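Local coordinates for GTPase activator-like protein (PDB 6SSH) that probably acts as a GTPase activator, this chain being the Rap/ran-GAP-type domain (TSC2 GAP domain) of a longer fungal protein, at residues V158-I169 / L190-W201; V5-G13 / I20-Y30. All coordinates share one frame; numbering follows the deposited sequence.

Interaction 1 of 2, residues V158-I169 / L190-W201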
loop_
_atom_site.group_PDB
_atom_site.type_symbol
_atom_site.label_atom_id
_atom_site.label_comp_id
_atom_site.label_asym_id
_atom_site.label_seq_id
_atom_site.Cartn_x
_atom_site.Cartn_y
_atom_site.Cartn_z
ATOM N N VAL A 158 1.310 8.724 10.469
ATOM C CA VAL A 158 1.249 7.297 10.178
ATOM C C VAL A 158 0.535 6.615 11.315
ATOM O O VAL A 158 0.914 6.834 12.482
ATOM C CB VAL A 158 2.658 6.634 9.998
ATOM C CG1 VAL A 158 2.474 5.156 9.707
ATOM C CG2 VAL A 158 3.428 7.309 8.903
ATOM N N GLN A 159 -0.517 5.869 11.032
ATOM C CA GLN A 159 -1.328 5.168 12.018
ATOM C C GLN A 159 -1.573 3.745 11.572
ATOM O O GLN A 159 -1.860 3.477 10.377
ATOM C CB GLN A 159 -2.659 5.880 12.185
ATOM C CG GLN A 159 -3.626 5.250 13.196
ATOM C CD GLN A 159 -4.900 6.099 13.421
ATOM O OE1 GLN A 159 -5.005 7.235 12.959
ATOM N NE2 GLN A 159 -5.873 5.526 14.120
ATOM N N VAL A 160 -1.460 2.792 12.459
ATOM C CA VAL A 160 -1.751 1.410 12.124
ATOM C C VAL A 160 -3.153 1.135 12.621
ATOM O O VAL A 160 -3.507 1.470 13.800
ATOM C CB VAL A 160 -0.715 0.450 12.704
ATOM C CG1 VAL A 160 -1.066 -1.035 12.467
ATOM C CG2 VAL A 160 0.633 0.763 12.214
ATOM N N MET A 161 -3.983 0.529 11.773
ATOM C CA MET A 161 -5.348 0.142 12.117
ATOM C C MET A 161 -5.476 -1.329 11.864
ATOM O O MET A 161 -5.159 -1.775 10.775
ATOM C CB MET A 161 -6.386 0.892 11.299
ATOM C CG MET A 161 -6.395 2.362 11.559
ATOM S SD MET A 161 -7.618 3.219 10.590
ATOM C CE MET A 161 -9.118 2.316 10.885
ATOM N N SER A 162 -5.861 -2.121 12.842
ATOM C CA SER A 162 -5.906 -3.572 12.646
ATOM C C SER A 162 -7.149 -4.181 13.224
ATOM O O SER A 162 -7.868 -3.552 14.043
ATOM C CB SER A 162 -4.685 -4.238 13.267
ATOM O OG SER A 162 -4.643 -4.015 14.676
ATOM N N GLN A 163 -7.427 -5.419 12.823
ATOM C CA GLN A 163 -8.570 -6.140 13.392
ATOM C C GLN A 163 -8.512 -6.193 14.918
ATOM O O GLN A 163 -7.442 -6.167 15.526
ATOM C CB GLN A 163 -8.559 -7.576 12.895
ATOM C CG GLN A 163 -8.699 -7.734 11.437
ATOM C CD GLN A 163 -10.062 -7.481 10.985
ATOM O OE1 GLN A 163 -10.979 -7.345 11.789
ATOM N NE2 GLN A 163 -10.244 -7.449 9.669
ATOM N N PRO A 164 -9.664 -6.342 15.592
ATOM C CA PRO A 164 -9.620 -6.512 17.044
ATOM C C PRO A 164 -8.843 -7.765 17.453
ATOM O O PRO A 164 -9.020 -8.791 16.795
ATOM C CB PRO A 164 -11.090 -6.681 17.431
ATOM C CG PRO A 164 -11.850 -6.052 16.295
ATOM C CD PRO A 164 -11.028 -6.239 15.061
ATOM N N GLY A 165 -7.963 -7.629 18.421
ATOM C CA GLY A 165 -7.149 -8.745 18.890
ATOM C C GLY A 165 -5.854 -8.897 18.084
ATOM O O GLY A 165 -4.997 -9.705 18.492
ATOM N N PHE A 166 -5.647 -8.108 17.033
ATOM C CA PHE A 166 -4.427 -8.213 16.244
ATOM C C PHE A 166 -3.304 -7.568 17.039
ATOM O O PHE A 166 -3.487 -6.531 17.671
ATOM C CB PHE A 166 -4.585 -7.548 14.868
ATOM C CG PHE A 166 -3.486 -7.918 13.929
ATOM C CD1 PHE A 166 -2.343 -7.170 13.898
ATOM C CD2 PHE A 166 -3.579 -9.047 13.159
ATOM C CE1 PHE A 166 -1.264 -7.545 13.092
ATOM C CE2 PHE A 166 -2.529 -9.416 12.341
ATOM C CZ PHE A 166 -1.411 -8.689 12.275
ATOM N N PRO A 167 -2.097 -8.150 16.991
ATOM C CA PRO A 167 -1.011 -7.522 17.768
ATOM C C PRO A 167 -0.761 -6.027 17.449
ATOM O O PRO A 167 -0.720 -5.589 16.283
ATOM C CB PRO A 167 0.245 -8.317 17.347
ATOM C CG PRO A 167 -0.204 -9.473 16.552
ATOM C CD PRO A 167 -1.696 -9.421 16.354
ATOM N N GLU A 168 -0.542 -5.224 18.479
ATOM C CA GLU A 168 -0.130 -3.850 18.252
ATOM C C GLU A 168 1.216 -3.825 17.587
ATOM O O GLU A 168 2.092 -4.692 17.799
ATOM C CB GLU A 168 -0.056 -3.065 19.581
ATOM C CG GLU A 168 -1.338 -3.006 20.347
ATOM C CD GLU A 168 -1.231 -2.123 21.586
ATOM O OE1 GLU A 168 -0.136 -1.561 21.835
ATOM O OE2 GLU A 168 -2.248 -2.001 22.299
ATOM N N ILE A 169 1.324 -2.848 16.690
ATOM C CA ILE A 169 2.514 -2.475 16.009
ATOM C C ILE A 169 2.507 -0.949 16.150
ATOM O O ILE A 169 1.437 -0.312 15.957
ATOM C CB ILE A 169 2.411 -2.828 14.515
ATOM C CG1 ILE A 169 1.924 -4.268 14.346
ATOM C CG2 ILE A 169 3.734 -2.613 13.843
ATOM C CD1 ILE A 169 1.463 -4.576 12.989
ATOM N N LEU A 190 7.252 -1.259 9.192
ATOM C CA LEU A 190 5.942 -1.593 9.750
ATOM C C LEU A 190 5.261 -2.673 8.909
ATOM O O LEU A 190 4.639 -3.573 9.486
ATOM C CB LEU A 190 5.008 -0.369 9.749
ATOM C CG LEU A 190 5.336 0.789 10.665
ATOM C CD1 LEU A 190 4.312 1.921 10.522
ATOM C CD2 LEU A 190 5.341 0.319 12.084
ATOM N N ALA A 191 5.350 -2.575 7.596
ATOM C CA ALA A 191 4.667 -3.547 6.732
ATOM C C ALA A 191 5.294 -4.912 6.890
ATOM O O ALA A 191 4.575 -5.950 6.938
ATOM C CB ALA A 191 4.730 -3.083 5.301
ATOM N N LEU A 192 6.621 -5.006 6.965
ATOM C CA LEU A 192 7.271 -6.285 7.162
ATOM C C LEU A 192 6.855 -6.912 8.489
ATOM O O LEU A 192 6.518 -8.081 8.569
ATOM C CB LEU A 192 8.784 -6.121 7.091
ATOM C CG LEU A 192 9.580 -7.428 7.094
ATOM C CD1 LEU A 192 9.094 -8.401 6.015
ATOM C CD2 LEU A 192 11.050 -7.068 6.895
ATOM N N ASN A 193 6.900 -6.155 9.578
ATOM C CA ASN A 193 6.516 -6.665 10.859
ATOM C C ASN A 193 5.044 -7.096 10.833
ATOM O O ASN A 193 4.686 -8.154 11.317
ATOM C CB ASN A 193 6.770 -5.596 11.925
ATOM C CG ASN A 193 8.298 -5.371 12.164
ATOM O OD1 ASN A 193 9.112 -6.198 11.791
ATOM N ND2 ASN A 193 8.655 -4.246 12.711
ATOM N N ALA A 194 4.191 -6.275 10.261
ATOM C CA ALA A 194 2.775 -6.640 10.165
ATOM C C ALA A 194 2.569 -7.917 9.363
ATOM O O ALA A 194 1.672 -8.713 9.693
ATOM C CB ALA A 194 1.993 -5.506 9.532
ATOM N N SER A 195 3.363 -8.096 8.327
ATOM C CA SER A 195 3.201 -9.284 7.512
ATOM C C SER A 195 3.617 -10.529 8.281
ATOM O O SER A 195 2.950 -11.581 8.233
ATOM C CB SER A 195 4.031 -9.151 6.241
ATOM O OG SER A 195 3.788 -10.282 5.410
ATOM N N VAL A 196 4.735 -10.451 9.010
ATOM C CA VAL A 196 5.179 -11.556 9.819
ATOM C C VAL A 196 4.119 -11.919 10.852
ATOM O O VAL A 196 3.759 -13.097 11.051
ATOM C CB VAL A 196 6.563 -11.294 10.406
ATOM C CG1 VAL A 196 6.965 -12.366 11.348
ATOM C CG2 VAL A 196 7.596 -11.150 9.279
ATOM N N PHE A 197 3.556 -10.900 11.527
ATOM C CA PHE A 197 2.549 -11.205 12.493
ATOM C C PHE A 197 1.300 -11.816 11.841
ATOM O O PHE A 197 0.706 -12.707 12.431
ATOM C CB PHE A 197 2.134 -9.925 13.254
ATOM C CG PHE A 197 3.131 -9.459 14.288
ATOM C CD1 PHE A 197 3.666 -10.299 15.200
ATOM C CD2 PHE A 197 3.485 -8.127 14.308
ATOM C CE1 PHE A 197 4.589 -9.826 16.194
ATOM C CE2 PHE A 197 4.339 -7.638 15.275
ATOM C CZ PHE A 197 4.908 -8.467 16.147
ATOM N N SER A 198 0.947 -11.314 10.664
ATOM C CA SER A 198 -0.228 -11.805 9.941
ATOM C C SER A 198 -0.119 -13.262 9.584
ATOM O O SER A 198 -1.096 -13.973 9.684
ATOM C CB SER A 198 -0.444 -11.007 8.688
ATOM O OG SER A 198 -0.883 -9.680 8.973
ATOM N N LEU A 199 1.085 -13.718 9.259
ATOM C CA LEU A 199 1.232 -15.130 8.955
ATOM C C LEU A 199 0.923 -16.004 10.115
ATOM O O LEU A 199 0.364 -17.084 9.987
ATOM C CB LEU A 199 2.623 -15.402 8.401
ATOM C CG LEU A 199 2.864 -14.806 7.031
ATOM C CD1 LEU A 199 4.357 -14.851 6.706
ATOM C CD2 LEU A 199 2.062 -15.539 5.967
ATOM N N VAL A 200 1.297 -15.588 11.332
ATOM C CA VAL A 200 0.928 -16.325 12.525
ATOM C C VAL A 200 -0.554 -16.200 12.812
ATOM O O VAL A 200 -1.236 -17.192 13.125
ATOM C CB VAL A 200 1.743 -15.842 13.760
ATOM C CG1 VAL A 200 1.215 -16.454 15.067
ATOM C CG2 VAL A 200 3.203 -16.148 13.511
ATOM N N TRP A 201 -1.057 -14.987 12.690
ATOM C CA TRP A 201 -2.446 -14.735 13.041
ATOM C C TRP A 201 -3.407 -15.508 12.096
ATOM O O TRP A 201 -4.497 -15.917 12.529
ATOM C CB TRP A 201 -2.669 -13.209 13.048
ATOM C CG TRP A 201 -3.662 -12.672 14.061
ATOM C CD1 TRP A 201 -3.507 -12.588 15.403
ATOM C CD2 TRP A 201 -4.950 -12.092 13.771
ATOM N NE1 TRP A 201 -4.632 -12.023 15.980
ATOM C CE2 TRP A 201 -5.522 -11.700 14.994
ATOM C CE3 TRP A 201 -5.671 -11.864 12.589
ATOM C CZ2 TRP A 201 -6.784 -11.116 15.072
ATOM C CZ3 TRP A 201 -6.916 -11.289 12.672
ATOM C CH2 TRP A 201 -7.458 -10.907 13.905
#

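Interaction 2 of 2, residues V5-G13 / I20-Y30. With EDO (1,2-ethanediol), chain G.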
loop_
_atom_site.group_PDB
_atom_site.type_symbol
_atom_site.label_atom_id
_atom_site.label_comp_id
_atom_site.label_asym_id
_atom_site.label_seq_id
_atom_site.Cartn_x
_atom_site.Cartn_y
_atom_site.Cartn_z
ATOM N N VAL A 5 2.315 -6.866 -0.245
ATOM C CA VAL A 5 1.728 -5.795 0.488
ATOM C C VAL A 5 1.032 -4.824 -0.463
ATOM O O VAL A 5 1.650 -4.347 -1.413
ATOM C CB VAL A 5 2.804 -5.071 1.317
ATOM C CG1 VAL A 5 2.235 -3.864 2.027
ATOM C CG2 VAL A 5 3.482 -5.990 2.356
ATOM N N GLY A 6 -0.221 -4.499 -0.218
ATOM C CA GLY A 6 -0.911 -3.562 -1.064
ATOM C C GLY A 6 -0.522 -2.129 -0.828
ATOM O O GLY A 6 -0.031 -1.778 0.301
ATOM N N VAL A 7 -0.681 -1.260 -1.800
ATOM C CA VAL A 7 -0.486 0.159 -1.644
ATOM C C VAL A 7 -1.603 0.825 -2.391
ATOM O O VAL A 7 -1.749 0.637 -3.626
ATOM C CB VAL A 7 0.850 0.688 -2.202
ATOM C CG1 VAL A 7 0.976 2.166 -1.909
ATOM C CG2 VAL A 7 2.029 -0.107 -1.637
ATOM N N ILE A 8 -2.415 1.575 -1.676
ATOM C CA ILE A 8 -3.668 2.133 -2.200
ATOM C C ILE A 8 -3.747 3.630 -2.016
ATOM O O ILE A 8 -3.715 4.096 -0.855
ATOM C CB ILE A 8 -4.879 1.521 -1.494
ATOM C CG1 ILE A 8 -4.847 -0.022 -1.536
ATOM C CG2 ILE A 8 -6.171 2.050 -2.117
ATOM C CD1 ILE A 8 -5.785 -0.696 -0.533
ATOM N N TYR A 9 -3.835 4.415 -3.071
ATOM C CA TYR A 9 -3.988 5.866 -3.016
ATOM C C TYR A 9 -5.450 6.251 -2.997
ATOM O O TYR A 9 -6.219 5.827 -3.881
ATOM C CB TYR A 9 -3.326 6.525 -4.245
ATOM C CG TYR A 9 -3.425 8.029 -4.202
ATOM C CD1 TYR A 9 -2.574 8.781 -3.397
ATOM C CD2 TYR A 9 -4.387 8.725 -4.907
ATOM C CE1 TYR A 9 -2.683 10.146 -3.317
ATOM C CE2 TYR A 9 -4.503 10.104 -4.837
ATOM C CZ TYR A 9 -3.655 10.842 -4.030
ATOM O OH TYR A 9 -3.804 12.195 -3.983
ATOM N N ILE A 10 -5.828 7.053 -2.004
ATOM C CA ILE A 10 -7.177 7.610 -1.890
ATOM C C ILE A 10 -7.155 9.092 -2.228
ATOM O O ILE A 10 -6.443 9.853 -1.566
ATOM C CB ILE A 10 -7.796 7.389 -0.516
ATOM C CG1 ILE A 10 -7.671 5.931 -0.083
ATOM C CG2 ILE A 10 -9.218 7.889 -0.547
ATOM C CD1 ILE A 10 -8.282 5.639 1.274
ATOM N N LYS A 11 -7.889 9.495 -3.259
ATOM C CA LYS A 11 -7.922 10.870 -3.735
ATOM C C LYS A 11 -8.894 11.699 -2.897
ATOM O O LYS A 11 -9.832 11.173 -2.315
ATOM C CB LYS A 11 -8.312 10.882 -5.235
ATOM C CG LYS A 11 -8.147 12.193 -5.976
ATOM C CD LYS A 11 -8.434 12.011 -7.510
ATOM C CE LYS A 11 -9.607 11.082 -7.802
ATOM N NZ LYS A 11 -10.260 11.385 -9.122
ATOM N N GLU A 12 -8.718 13.014 -2.933
ATOM C CA GLU A 12 -9.588 13.934 -2.233
ATOM C C GLU A 12 -11.070 13.643 -2.455
ATOM O O GLU A 12 -11.498 13.487 -3.612
ATOM C CB GLU A 12 -9.294 15.353 -2.711
ATOM C CG GLU A 12 -10.094 16.423 -1.955
ATOM C CD GLU A 12 -9.534 17.816 -2.165
ATOM O OE1 GLU A 12 -9.616 18.314 -3.306
ATOM O OE2 GLU A 12 -9.023 18.399 -1.184
ATOM N N GLY A 13 -11.848 13.532 -1.376
ATOM C CA GLY A 13 -13.271 13.325 -1.481
ATOM C C GLY A 13 -13.749 11.887 -1.562
ATOM O O GLY A 13 -14.926 11.634 -1.425
ATOM N N ILE A 20 -11.982 4.357 -5.437
ATOM C CA ILE A 20 -10.569 4.418 -5.039
ATOM C C ILE A 20 -9.688 3.488 -5.904
ATOM O O ILE A 20 -8.626 3.854 -6.384
ATOM C CB ILE A 20 -10.452 4.038 -3.521
ATOM C CG1 ILE A 20 -11.074 5.136 -2.622
ATOM C CG2 ILE A 20 -8.998 3.776 -3.123
ATOM C CD1 ILE A 20 -11.328 4.643 -1.215
ATOM N N LEU A 21 -10.197 2.281 -6.151
ATOM C CA LEU A 21 -9.410 1.331 -6.934
ATOM C C LEU A 21 -9.257 1.847 -8.350
ATOM O O LEU A 21 -8.256 1.510 -8.988
ATOM C CB LEU A 21 -10.093 -0.034 -6.921
ATOM C CG LEU A 21 -10.086 -0.783 -5.570
ATOM C CD1 LEU A 21 -10.907 -2.077 -5.692
ATOM C CD2 LEU A 21 -8.681 -1.085 -5.085
ATOM N N ALA A 22 -10.184 2.603 -8.853
ATOM C CA ALA A 22 -10.100 3.113 -10.221
ATOM C C ALA A 22 -8.927 4.079 -10.421
ATOM O O ALA A 22 -8.537 4.346 -11.557
ATOM C CB ALA A 22 -11.395 3.758 -10.632
ATOM N N ASN A 23 -8.395 4.680 -9.358
ATOM C CA ASN A 23 -7.339 5.656 -9.517
ATOM C C ASN A 23 -6.134 5.065 -10.230
ATOM O O ASN A 23 -5.760 3.926 -9.981
ATOM C CB ASN A 23 -6.874 6.196 -8.154
ATOM C CG ASN A 23 -7.963 6.908 -7.402
ATOM O OD1 ASN A 23 -8.870 7.493 -7.970
ATOM N ND2 ASN A 23 -7.846 6.938 -6.087
ATOM N N THR A 24 -5.543 5.881 -11.127
ATOM C CA THR A 24 -4.356 5.462 -11.853
ATOM C C THR A 24 -3.144 6.351 -11.643
ATOM O O THR A 24 -2.137 6.209 -12.312
ATOM C CB THR A 24 -4.557 5.363 -13.320
ATOM O OG1 THR A 24 -5.007 6.613 -13.738
ATOM C CG2 THR A 24 -5.590 4.224 -13.654
ATOM N N MET A 25 -3.228 7.229 -10.657
ATOM C CA MET A 25 -2.075 8.020 -10.227
ATOM C C MET A 25 -2.442 8.632 -8.898
ATOM O O MET A 25 -3.591 8.672 -8.483
ATOM C CB MET A 25 -1.779 9.056 -11.274
ATOM C CG MET A 25 -2.821 10.045 -11.345
ATOM S SD MET A 25 -2.463 11.374 -12.552
ATOM C CE MET A 25 -0.699 11.634 -12.299
ATOM N N GLY A 26 -1.413 9.100 -8.214
ATOM C CA GLY A 26 -1.533 9.802 -6.959
ATOM C C GLY A 26 -0.853 11.170 -7.008
ATOM O O GLY A 26 -0.547 11.719 -8.070
ATOM N N SER A 27 -0.566 11.731 -5.841
ATOM C CA SER A 27 0.084 13.033 -5.745
ATOM C C SER A 27 1.582 12.899 -5.951
ATOM O O SER A 27 2.136 11.822 -5.852
ATOM C CB SER A 27 -0.138 13.602 -4.345
ATOM O OG SER A 27 0.583 12.743 -3.437
ATOM N N PRO A 28 2.255 14.035 -6.180
ATOM C CA PRO A 28 3.710 13.964 -6.357
ATOM C C PRO A 28 4.400 13.361 -5.134
ATOM O O PRO A 28 5.328 12.553 -5.315
ATOM C CB PRO A 28 4.096 15.425 -6.557
ATOM C CG PRO A 28 2.857 16.004 -7.299
ATOM C CD PRO A 28 1.705 15.350 -6.573
ATOM N N ASP A 29 3.987 13.710 -3.925
ATOM C CA ASP A 29 4.648 13.135 -2.743
ATOM C C ASP A 29 4.397 11.637 -2.643
ATOM O O ASP A 29 5.298 10.865 -2.258
ATOM C CB ASP A 29 4.161 13.817 -1.459
ATOM C CG ASP A 29 4.726 15.196 -1.252
ATOM O OD1 ASP A 29 5.770 15.551 -1.846
ATOM O OD2 ASP A 29 4.090 15.911 -0.458
ATOM N N TYR A 30 3.202 11.195 -3.012
ATOM C CA TYR A 30 2.911 9.772 -3.056
ATOM C C TYR A 30 3.809 9.022 -4.029
ATOM O O TYR A 30 4.378 7.966 -3.722
ATOM C CB TYR A 30 1.427 9.572 -3.436
ATOM C CG TYR A 30 1.085 8.176 -3.918
ATOM C CD1 TYR A 30 0.883 7.115 -3.065
ATOM C CD2 TYR A 30 0.947 7.931 -5.275
ATOM C CE1 TYR A 30 0.540 5.865 -3.529
ATOM C CE2 TYR A 30 0.597 6.704 -5.736
ATOM C CZ TYR A 30 0.385 5.664 -4.895
ATOM O OH TYR A 30 0.040 4.412 -5.346
HETATM C C1 EDO G . -17.804 9.370 -3.079
HETATM O O1 EDO G . -17.675 10.735 -2.631
HETATM C C2 EDO G . -19.147 9.019 -3.736
HETATM O O2 EDO G . -19.220 9.424 -5.113
HETATM O O HOH W 1 -2.226 2.878 -5.268
HETATM O O HOH W 2 -9.288 9.078 -10.192
#

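Interaction 1 of 2, residues V158-I169 / L190-W201
Phe166 drives its ring edge at the indole face of Trp201 in an edge-to-face pair, CD2 of Phe166 lying 3.4 Å from CD2 of Trp201. The Phe166 and five-membered ring planes stand at 66°; the indole is also modelled in a second conformer, and its contacts here are those of one. With CG anti to the backbone N (chi1 -166°), the Phe166 ring reaches past Trp201 to the helix, its CZ meeting CB of Phe197 at 3.9 Å. The Phe166 ring thus packs against Phe197 and Trp201, one helical turn apart. Pro167 follows along the same helix face: its CG packs against CG of Phe197, and its CD comes 3.8 Å from CD1 of Trp201. Ile169 continues the row, pressing CD1 onto the methyl of Ala194 (3.6 Å) while its other branch, CG2, meets CD2 of Leu190. CD1 of Leu190 turns to CG1 of Val158 at the strand, and more loosely to Val160. In the fold, 183-201, the last helix of this domain construct, packs on one face of the mixed beta-sheet, and the segment after strand 155-162 folds back along it through a type II turn from Gln163 to Phe166. Neighbouring strand 127-134 adds to the floor under the helix, Val127 touching Phe166 and Ile129 touching Leu190. Toward the polar side, Ser198 OG lies obliquely by Phe166 CZ and donates to Ala194 O (2.8 Å), which also accepts from Ser198 N on the opposite face of its plane. At the turn, the CB of Gln163 touches CH2 of Trp201, whereas its amide leads away to the carbonyl of Asn125. Trp201 NE1 makes a weak, bent hydrogen bond to Gly165 O, 3.4 Å long with an N-H...O angle of 134°.

Interaction 2 of 2, residues V5-G13 / I20-Y30
Val7 touches the rim of the Tyr30 ring near its plane, through CG1 and CE1, and its carbonyl takes a hydrogen bond from a water that also accepts from Tyr9 N and is hydrogen-bonded to Tyr30 OH. Ile8 CG2 presses tightly on Ile20 CG2, 3.5 Å away. Tyr9 CG stands anti to the backbone N (chi1 -178°), which carries the ring under Gly26, whose CA sits 3.5 Å from the ring centroid and almost on the normal, a CH-pi contact. The edge of Tyr9 turns to the face of Tyr30, with the planes at 50°; Tyr9 CD1 lies 3.7 Å from Tyr30 CG. The Tyr9 carbonyl O accepts from Asn23 ND2 at 3.0 Å; the oxygen lies in the Asn23 amide plane, but the donor stands above the carbonyl plane. Ile10 packs CG2 against CG1 of Ile20. Lys11 meets Asn23 through a second water, which accepts from NZ and donates to OD1, while Asn23 ND2 is also bound to Gln14. A 1,2-ethanediol, probably from the crystallisation liquor, donates from O1 to Gly13 O (3.1 Å). Ser27 N-caps helix 28-37, its OG accepting from Tyr30 N. Strand 2-10, flanked in the sheet by strands 73-78 and 104-109, is covered by the end of helix 17-21, the following loop and the start of helix 28-37, with Trp108 meeting both tyrosine rings and Asp110 and Thr80 binding their hydroxyls.

Overall arrangement
Along the chain both segments of interaction 2 come first, then those of interaction 1; the two flank the middle of the chain with their centres about 22 Å apart. Both are built on the same eight-stranded mixed sheet: interaction 2 on strand 2-10, in its middle, and interaction 1 on strand 155-162, next to the outermost strand 176-179. They touch where helix 183-201 passes strand 2-10, Ala191 CB to Val5 CG1 at 4.2 Å, and His3 of the same strand hydrogen-bonds to Ser195. Helix 183-201 thereby joins the early strand to the late part of the sheet, so the first strand and last helix of this domain construct pack together in one compact GAP domain.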